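PDB 2P9X: hypothetical protein PH0832 from Pyrococcus horikoshii, which is of unknown function but binds zinc ions and consists of an all-helical Nitrosopumilus output domain, four copies of which make up the assembly. Local coordinates for residues A[7-12]-A[37-42]; A[25-30]-A[51-56]; A[44-49]-A[85-90]. All coordinates share one frame; numbering follows the deposited sequence.

Contact 1 of 3, residues A[7-12]-A[37-42]; sequences ILTKTI and SGIELA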
loop_
_atom_site.group_PDB
_atom_site.type_symbol
_atom_site.label_atom_id
_atom_site.label_comp_id
_atom_site.label_asym_id
_atom_site.label_seq_id
_atom_site.Cartn_x
_atom_site.Cartn_y
_atom_site.Cartn_z
ATOM N N ILE A 7 -12.827 22.302 -11.756
ATOM C CA ILE A 7 -13.765 21.196 -11.599
ATOM C C ILE A 7 -13.078 19.859 -11.333
ATOM O O ILE A 7 -13.520 19.083 -10.480
ATOM C CB ILE A 7 -14.671 21.061 -12.836
ATOM C CG1 ILE A 7 -15.535 22.316 -12.974
ATOM C CG2 ILE A 7 -15.559 19.839 -12.699
ATOM C CD1 ILE A 7 -16.296 22.394 -14.288
ATOM N N LEU A 8 -11.996 19.577 -12.046
ATOM C CA LEU A 8 -11.313 18.307 -11.817
ATOM C C LEU A 8 -10.676 18.272 -10.432
ATOM O O LEU A 8 -10.814 17.294 -9.704
ATOM C CB LEU A 8 -10.238 18.057 -12.877
ATOM C CG LEU A 8 -9.444 16.761 -12.665
ATOM C CD1 LEU A 8 -10.398 15.581 -12.588
ATOM C CD2 LEU A 8 -8.448 16.569 -13.798
ATOM N N THR A 9 -9.986 19.344 -10.066
ATOM C CA THR A 9 -9.320 19.395 -8.770
ATOM C C THR A 9 -10.301 19.273 -7.614
ATOM O O THR A 9 -10.080 18.487 -6.697
ATOM C CB THR A 9 -8.490 20.693 -8.626
ATOM O OG1 THR A 9 -7.517 20.743 -9.679
ATOM C CG2 THR A 9 -7.757 20.719 -7.280
ATOM N N LYS A 10 -11.396 20.022 -7.662
ATOM C CA LYS A 10 -12.379 19.951 -6.585
ATOM C C LYS A 10 -13.024 18.574 -6.505
ATOM O O LYS A 10 -13.251 18.049 -5.414
ATOM C CB LYS A 10 -13.466 21.012 -6.765
ATOM C CG LYS A 10 -14.423 21.110 -5.584
ATOM C CD LYS A 10 -13.669 21.440 -4.297
ATOM C CE LYS A 10 -14.599 21.499 -3.092
ATOM N NZ LYS A 10 -14.651 22.865 -2.497
ATOM N N THR A 11 -13.323 17.983 -7.658
ATOM C CA THR A 11 -13.945 16.665 -7.675
ATOM C C THR A 11 -13.022 15.654 -7.010
ATOM O O THR A 11 -13.474 14.802 -6.248
ATOM C CB THR A 11 -14.244 16.199 -9.105
ATOM O OG1 THR A 11 -15.121 17.138 -9.732
ATOM C CG2 THR A 11 -14.916 14.827 -9.091
ATOM N N ILE A 12 -11.728 15.746 -7.302
ATOM C CA ILE A 12 -10.769 14.826 -6.702
ATOM C C ILE A 12 -10.694 15.046 -5.195
ATOM O O ILE A 12 -10.718 14.094 -4.419
ATOM C CB ILE A 12 -9.359 15.002 -7.307
ATOM C CG1 ILE A 12 -9.377 14.584 -8.777
ATOM C CG2 ILE A 12 -8.353 14.149 -6.532
ATOM C CD1 ILE A 12 -8.029 14.710 -9.469
ATOM N N SER A 37 4.177 19.856 -5.416
ATOM C CA SER A 37 2.921 20.109 -6.109
ATOM C C SER A 37 1.726 19.756 -5.244
ATOM O O SER A 37 1.863 19.072 -4.226
ATOM C CB SER A 37 2.843 19.278 -7.392
ATOM O OG SER A 37 3.890 19.604 -8.286
ATOM N N GLY A 38 0.558 20.230 -5.667
ATOM C CA GLY A 38 -0.685 19.940 -4.972
ATOM C C GLY A 38 -1.537 19.034 -5.845
ATOM O O GLY A 38 -1.066 18.539 -6.876
ATOM N N ILE A 39 -2.790 18.827 -5.448
ATOM C CA ILE A 39 -3.712 17.959 -6.180
ATOM C C ILE A 39 -3.990 18.451 -7.596
ATOM O O ILE A 39 -4.397 17.673 -8.466
ATOM C CB ILE A 39 -5.057 17.809 -5.408
ATOM C CG1 ILE A 39 -4.809 17.098 -4.076
ATOM C CG2 ILE A 39 -6.061 16.989 -6.219
ATOM C CD1 ILE A 39 -4.321 15.679 -4.232
ATOM N N GLU A 40 -3.762 19.740 -7.827
ATOM C CA GLU A 40 -3.989 20.318 -9.149
ATOM C C GLU A 40 -3.079 19.667 -10.192
ATOM O O GLU A 40 -3.256 19.854 -11.396
ATOM C CB GLU A 40 -3.752 21.831 -9.111
ATOM C CG GLU A 40 -2.414 22.252 -8.521
ATOM C CD GLU A 40 -2.416 22.350 -6.995
ATOM O OE1 GLU A 40 -3.376 21.875 -6.352
ATOM O OE2 GLU A 40 -1.447 22.917 -6.446
ATOM N N LEU A 41 -2.091 18.907 -9.726
ATOM C CA LEU A 41 -1.173 18.212 -10.622
ATOM C C LEU A 41 -1.937 17.215 -11.488
ATOM O O LEU A 41 -1.502 16.876 -12.589
ATOM C CB LEU A 41 -0.112 17.455 -9.812
ATOM C CG LEU A 41 0.917 16.663 -10.623
ATOM C CD1 LEU A 41 1.773 17.622 -11.444
ATOM C CD2 LEU A 41 1.796 15.849 -9.679
ATOM N N ALA A 42 -3.071 16.732 -10.979
ATOM C CA ALA A 42 -3.883 15.769 -11.719
ATOM C C ALA A 42 -4.293 16.356 -13.063
ATOM O O ALA A 42 -4.342 15.651 -14.068
ATOM C CB ALA A 42 -5.113 15.383 -10.909
HETATM O O HOH W 1 -6.413 18.152 -10.480
#

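Contact 2 of 3, residues A[25-30]-A[51-56]; sequences AVLEAH and EAVSKL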
loop_
_atom_site.group_PDB
_atom_site.type_symbol
_atom_site.label_atom_id
_atom_site.label_comp_id
_atom_site.label_asym_id
_atom_site.label_seq_id
_atom_site.Cartn_x
_atom_site.Cartn_y
_atom_site.Cartn_z
ATOM N N ALA A 25 -4.794 14.894 3.424
ATOM C CA ALA A 25 -3.540 15.307 4.050
ATOM C C ALA A 25 -2.383 14.393 3.676
ATOM O O ALA A 25 -1.264 14.852 3.442
ATOM C CB ALA A 25 -3.699 15.333 5.557
ATOM N N VAL A 26 -2.646 13.092 3.630
ATOM C CA VAL A 26 -1.599 12.136 3.297
ATOM C C VAL A 26 -1.122 12.289 1.857
ATOM O O VAL A 26 0.083 12.378 1.600
ATOM C CB VAL A 26 -2.089 10.694 3.561
ATOM C CG1 VAL A 26 -1.111 9.677 2.989
ATOM C CG2 VAL A 26 -2.235 10.490 5.068
ATOM N N LEU A 27 -2.050 12.326 0.909
ATOM C CA LEU A 27 -1.632 12.471 -0.481
ATOM C C LEU A 27 -0.959 13.824 -0.702
ATOM O O LEU A 27 0.040 13.914 -1.405
ATOM C CB LEU A 27 -2.829 12.315 -1.429
ATOM C CG LEU A 27 -2.529 12.455 -2.928
ATOM C CD1 LEU A 27 -1.402 11.526 -3.356
ATOM C CD2 LEU A 27 -3.808 12.138 -3.707
ATOM N N GLU A 28 -1.494 14.878 -0.097
ATOM C CA GLU A 28 -0.890 16.193 -0.280
ATOM C C GLU A 28 0.513 16.267 0.313
ATOM O O GLU A 28 1.391 16.917 -0.243
ATOM C CB GLU A 28 -1.796 17.276 0.297
ATOM C CG GLU A 28 -2.812 17.734 -0.738
ATOM C CD GLU A 28 -4.025 18.396 -0.148
ATOM O OE1 GLU A 28 -4.085 18.558 1.090
ATOM O OE2 GLU A 28 -4.939 18.737 -0.933
ATOM N N ALA A 29 0.737 15.591 1.433
ATOM C CA ALA A 29 2.074 15.597 2.020
ATOM C C ALA A 29 3.039 14.916 1.056
ATOM O O ALA A 29 4.173 15.356 0.874
ATOM C CB ALA A 29 2.067 14.862 3.351
ATOM N N HIS A 30 2.584 13.821 0.455
ATOM C CA HIS A 30 3.389 13.071 -0.501
ATOM C C HIS A 30 3.711 13.898 -1.743
ATOM O O HIS A 30 4.857 13.954 -2.175
ATOM C CB HIS A 30 2.643 11.802 -0.907
ATOM C CG HIS A 30 3.338 11.004 -1.962
ATOM N ND1 HIS A 30 4.526 10.342 -1.736
ATOM C CD2 HIS A 30 2.996 10.738 -3.245
ATOM C CE1 HIS A 30 4.884 9.699 -2.833
ATOM N NE2 HIS A 30 3.972 9.923 -3.764
ATOM N N GLU A 51 1.664 8.566 -11.589
ATOM C CA GLU A 51 2.942 7.995 -11.182
ATOM C C GLU A 51 3.176 8.253 -9.694
ATOM O O GLU A 51 3.608 7.361 -8.967
ATOM C CB GLU A 51 4.084 8.621 -11.995
ATOM C CG GLU A 51 5.475 8.178 -11.558
ATOM C CD GLU A 51 6.592 8.946 -12.255
ATOM O OE1 GLU A 51 6.289 9.824 -13.093
ATOM O OE2 GLU A 51 7.775 8.671 -11.959
ATOM N N ALA A 52 2.878 9.472 -9.248
ATOM C CA ALA A 52 3.070 9.845 -7.848
ATOM C C ALA A 52 2.200 9.036 -6.897
ATOM O O ALA A 52 2.661 8.608 -5.847
ATOM C CB ALA A 52 2.796 11.340 -7.651
ATOM N N VAL A 53 0.931 8.839 -7.245
ATOM C CA VAL A 53 0.051 8.061 -6.386
ATOM C C VAL A 53 0.528 6.608 -6.345
ATOM O O VAL A 53 0.447 5.947 -5.309
ATOM C CB VAL A 53 -1.410 8.111 -6.888
ATOM C CG1 VAL A 53 -2.311 7.299 -5.967
ATOM C CG2 VAL A 53 -1.872 9.557 -6.966
ATOM N N SER A 54 1.023 6.109 -7.475
ATOM C CA SER A 54 1.516 4.739 -7.533
ATOM C C SER A 54 2.725 4.597 -6.607
ATOM O O SER A 54 2.908 3.563 -5.974
ATOM C CB SER A 54 1.915 4.364 -8.965
ATOM O OG SER A 54 2.268 2.989 -9.040
ATOM N N LYS A 55 3.543 5.641 -6.517
ATOM C CA LYS A 55 4.710 5.582 -5.638
ATOM C C LYS A 55 4.301 5.599 -4.167
ATOM O O LYS A 55 5.012 5.085 -3.309
ATOM C CB LYS A 55 5.668 6.735 -5.935
ATOM C CG LYS A 55 6.594 6.434 -7.100
ATOM C CD LYS A 55 7.311 7.668 -7.600
ATOM C CE LYS A 55 8.200 7.317 -8.785
ATOM N NZ LYS A 55 8.849 8.524 -9.365
ATOM N N LEU A 56 3.139 6.169 -3.879
ATOM C CA LEU A 56 2.661 6.230 -2.507
ATOM C C LEU A 56 2.062 4.919 -2.000
ATOM O O LEU A 56 2.457 4.412 -0.949
ATOM C CB LEU A 56 1.617 7.348 -2.376
ATOM C CG LEU A 56 0.933 7.524 -1.018
ATOM C CD1 LEU A 56 1.961 7.788 0.074
ATOM C CD2 LEU A 56 -0.049 8.688 -1.114
#

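Contact 3 of 3, residues A[44-49]-A[85-90]; sequences DDPQKF and SLEELV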
loop_
_atom_site.group_PDB
_atom_site.type_symbol
_atom_site.label_atom_id
_atom_site.label_comp_id
_atom_site.label_asym_id
_atom_site.label_seq_id
_atom_site.Cartn_x
_atom_site.Cartn_y
_atom_site.Cartn_z
ATOM N N ASP A 44 -2.761 19.370 -14.411
ATOM C CA ASP A 44 -1.555 19.867 -15.076
ATOM C C ASP A 44 -0.692 18.800 -15.734
ATOM O O ASP A 44 -0.113 19.033 -16.801
ATOM C CB ASP A 44 -0.692 20.665 -14.095
ATOM C CG ASP A 44 -1.424 21.849 -13.509
ATOM O OD1 ASP A 44 -2.362 22.356 -14.165
ATOM O OD2 ASP A 44 -1.049 22.282 -12.400
ATOM N N ASP A 45 -0.588 17.640 -15.095
ATOM C CA ASP A 45 0.215 16.547 -15.625
ATOM C C ASP A 45 -0.348 15.244 -15.071
ATOM O O ASP A 45 0.216 14.656 -14.148
ATOM C CB ASP A 45 1.676 16.710 -15.194
ATOM C CG ASP A 45 2.627 15.860 -16.021
ATOM O OD1 ASP A 45 2.205 14.789 -16.507
ATOM O OD2 ASP A 45 3.802 16.262 -16.171
ATOM N N PRO A 46 -1.474 14.773 -15.632
ATOM C CA PRO A 46 -2.108 13.531 -15.178
ATOM C C PRO A 46 -1.192 12.315 -15.087
ATOM O O PRO A 46 -1.291 11.532 -14.139
ATOM C CB PRO A 46 -3.268 13.341 -16.166
ATOM C CG PRO A 46 -2.971 14.208 -17.358
ATOM C CD PRO A 46 -2.214 15.360 -16.763
ATOM N N GLN A 47 -0.295 12.152 -16.054
ATOM C CA GLN A 47 0.618 11.018 -16.020
ATOM C C GLN A 47 1.526 11.089 -14.788
ATOM O O GLN A 47 1.753 10.079 -14.119
ATOM C CB GLN A 47 1.468 10.965 -17.298
ATOM C CG GLN A 47 2.549 9.889 -17.260
ATOM C CD GLN A 47 3.291 9.734 -18.579
ATOM O OE1 GLN A 47 4.327 9.070 -18.641
ATOM N NE2 GLN A 47 2.760 10.333 -19.640
ATOM N N LYS A 48 2.035 12.279 -14.485
ATOM C CA LYS A 48 2.912 12.453 -13.330
ATOM C C LYS A 48 2.128 12.238 -12.034
ATOM O O LYS A 48 2.643 11.669 -11.072
ATOM C CB LYS A 48 3.536 13.850 -13.341
ATOM C CG LYS A 48 4.588 14.069 -12.264
ATOM C CD LYS A 48 5.360 15.363 -12.480
ATOM C CE LYS A 48 6.135 15.332 -13.790
ATOM N NZ LYS A 48 7.089 14.188 -13.851
ATOM N N PHE A 49 0.878 12.691 -12.017
ATOM C CA PHE A 49 0.034 12.530 -10.839
ATOM C C PHE A 49 -0.195 11.035 -10.602
ATOM O O PHE A 49 -0.077 10.546 -9.474
ATOM C CB PHE A 49 -1.304 13.264 -11.047
ATOM C CG PHE A 49 -2.304 13.045 -9.941
ATOM C CD1 PHE A 49 -2.295 13.855 -8.809
ATOM C CD2 PHE A 49 -3.248 12.027 -10.026
ATOM C CE1 PHE A 49 -3.211 13.654 -7.776
ATOM C CE2 PHE A 49 -4.175 11.815 -8.997
ATOM C CZ PHE A 49 -4.153 12.631 -7.872
ATOM N N SER A 85 -8.913 6.546 -18.606
ATOM C CA SER A 85 -7.679 6.886 -17.906
ATOM C C SER A 85 -7.734 8.362 -17.526
ATOM O O SER A 85 -8.476 9.137 -18.131
ATOM C CB SER A 85 -6.460 6.647 -18.799
ATOM O OG SER A 85 -6.399 7.608 -19.839
ATOM N N LEU A 86 -6.945 8.754 -16.535
ATOM C CA LEU A 86 -6.932 10.145 -16.109
ATOM C C LEU A 86 -6.460 11.053 -17.252
ATOM O O LEU A 86 -6.952 12.172 -17.397
ATOM C CB LEU A 86 -6.029 10.316 -14.882
ATOM C CG LEU A 86 -6.035 11.684 -14.199
ATOM C CD1 LEU A 86 -7.424 11.988 -13.644
ATOM C CD2 LEU A 86 -5.013 11.684 -13.077
ATOM N N GLU A 87 -5.515 10.570 -18.061
ATOM C CA GLU A 87 -5.008 11.357 -19.185
ATOM C C GLU A 87 -6.129 11.644 -20.172
ATOM O O GLU A 87 -6.276 12.774 -20.649
ATOM C CB GLU A 87 -3.871 10.628 -19.911
ATOM C CG GLU A 87 -2.588 10.552 -19.117
ATOM C CD GLU A 87 -2.455 9.255 -18.349
ATOM O OE1 GLU A 87 -3.488 8.695 -17.928
ATOM O OE2 GLU A 87 -1.308 8.803 -18.162
ATOM N N GLU A 88 -6.914 10.618 -20.485
ATOM C CA GLU A 88 -8.033 10.788 -21.404
ATOM C C GLU A 88 -9.084 11.696 -20.777
ATOM O O GLU A 88 -9.745 12.469 -21.473
ATOM C CB GLU A 88 -8.670 9.440 -21.738
ATOM C CG GLU A 88 -7.802 8.540 -22.592
ATOM C CD GLU A 88 -8.442 7.190 -22.857
ATOM O OE1 GLU A 88 -9.571 6.948 -22.374
ATOM O OE2 GLU A 88 -7.809 6.368 -23.551
ATOM N N LEU A 89 -9.238 11.600 -19.455
ATOM C CA LEU A 89 -10.220 12.411 -18.743
ATOM C C LEU A 89 -9.877 13.895 -18.839
ATOM O O LEU A 89 -10.757 14.732 -19.062
ATOM C CB LEU A 89 -10.290 11.992 -17.270
ATOM C CG LEU A 89 -11.364 12.676 -16.419
ATOM C CD1 LEU A 89 -12.751 12.234 -16.880
ATOM C CD2 LEU A 89 -11.154 12.337 -14.947
ATOM N N VAL A 90 -8.600 14.221 -18.665
ATOM C CA VAL A 90 -8.156 15.605 -18.744
ATOM C C VAL A 90 -8.315 16.101 -20.176
ATOM O O VAL A 90 -8.721 17.240 -20.408
ATOM C CB VAL A 90 -6.679 15.739 -18.301
ATOM C CG1 VAL A 90 -6.159 17.139 -18.594
ATOM C CG2 VAL A 90 -6.570 15.441 -16.803
#

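Contact 1 of 3, residues A[7-12]-A[37-42]
Ile39 opens the contact, laying its CG2 methyl against Ile12 and, more loosely, against Thr9 on helix 3-19. It stands in a type I beta turn from Gly38 to Leu41, which leads the loop into helix 41-44. CG2 of Ile39 lies 3.7 Å from CG2 of Ile12, and the two branched side chains meet at a slant. In both, chi1 near -65° sets CG1 beside the backbone N and leaves CG2 anti to it. The carbonyl of Ile39 is joined to the helix through water. One water molecule donates to Ile39 O and to Thr9 OG1, 2.9 Å from Thr9 OG1. This hydroxyl also hydrogen-bonds Arg5 O, one turn back on its own helix.

Glu40 has the CA nearest the 7-12 segment, 5.4 Å from CA of Thr9. Thr9 OG1 sits 3.6 Å from Glu40 CA, a van der Waals approach.

Ala42 ends the segment, and its CB meets CD1 of Ile12 at 3.3 Å, closer than carbons usually pack. Ile12 thus bridges Ile39 and Ala42: its CG2 branch takes Ile39 and its CD1 takes Ala42. A methyl of Leu8, CD2, lies 4.2 Å from Ala42 O.

The contact is buried and fastens the linker between helices 23-35 and 41-44 to the first helix of the domain. Behind the linker, Ile39 packs on Leu27, Glu28 and Leu31 of helix 23-35. Beyond Leu8, helix 3-19 is backed by helix 86-97 through Leu89, Val90 and Ile93 and by helix 59-76 through Leu73.

Contact 2 of 3, residues A[25-30]-A[51-56]
Helix segments 25-30 and 51-56 cross steeply, at 111° between their N-to-C directions, with axes 10.5 Å apart at closest approach. His30 and Leu56 have the nearest backbones, 7.2 Å between CA atoms. His30 fills much of the space between the helices. Its CG lies anti to the backbone N (chi1 176°), and the ring extends across to helix 46-57. NE2 of His30 donates to Ala52 O at 2.8 Å. The bond is bent, 134° at the hydrogen, and the donor stands above the carbonyl plane. Leu56 covers one ring face: its CB makes a CH-pi contact 3.8 Å from the centroid of the His30 ring.

The crossing joins two helices of the all-helical domain and forms part of the subunit interface. ND1 of His30 hydrogen-bonds Tyr60 OH of the second subunit, so both ring nitrogens are engaged. A leucine in place of His30 would probably leave Ala52 O without this donor and Tyr60 of the second subunit without its ring-nitrogen partner.

Leu56 also serves the apolar side of the crossing. Its CD2 touches CD1 of Leu27 at 3.9 Å. Leu27 CD1 also meets Val53 CG2 at 4.1 Å, the two side chains crossing at about a right angle. Val26 reaches Leu56 CD2 more loosely with CG1. Within 51-56, Lys55 NZ forms a salt bridge with Glu51 OE2, 2.8 Å long.

Contact 3 of 3, residues A[44-49]-A[85-90]
Pro46 wedges its ring against Leu86, Glu87 and Val90, where the first turns of two helices pack within an all-helical domain. Pro46 CB touches Leu86 CG at 3.8 Å. Next to it on the ring, Pro46 CG meets CG2 of Val90 at the same distance and also lies over the backbone at Glu87. Leu86 continues to Phe49: its CD2 stands 3.5 Å from CD2 of the Phe49 ring, and the two side chains cross at about a right angle. The ring reaches that methyl because Phe49 CG is anti to the backbone N (chi1 174°). At the more exposed border Glu87 bends at chi2 (95°) and brings its carboxylate beside Gln47. Glu87 OE2 is 3.6 Å from Gln47 CB, so the aliphatic base of the glutamine meets the acid.

Further out, helix 59-76 backs the second segment, with Ile69 against Leu86. Leu31 of helix 23-35 packs on Phe49, and Leu8 of helix 3-19 packs on Val90. Leu86 N is hydrogen-bonded to Glu66 OE2. Asp44 forms a salt bridge with Arg5, linking the approach to Pro46 with the first helix.

Both helices begin with a capped turn. Ser85 is the N-cap of helix 86-97: its OG accepts from Glu88 N at 3.1 Å, in a fairly straight bond. Asp45 is the N-cap of helix 46-57, and its OD1 takes Lys48 N at 3.2 Å from above the carboxylate plane.

How the contacts relate
The three contacts lie in one helical domain and touch one another. Contacts 1 and 3 are closest, with centres 10 Å apart. Ala42 O lies 3.5 Å from Val90 CG2, and Ala42 CA lies 3.6 Å from Phe49 CG. Contacts 1 and 2 meet where Ile39 CD1 lies 3.6 Å from Leu27 CD2. Contacts 2 and 3 share helix 46-57 and join more loosely, Leu27 CD2 to Phe49 CZ at 4.2 Å. Glu28, within 25-30, binds zinc with Glu24 in a structure of this protein, but that site is empty in this chain. The Ile39 side chain is about 4 Å from that of Glu28. A separate zinc ion lies about 9 Å from the Thr9 side chain.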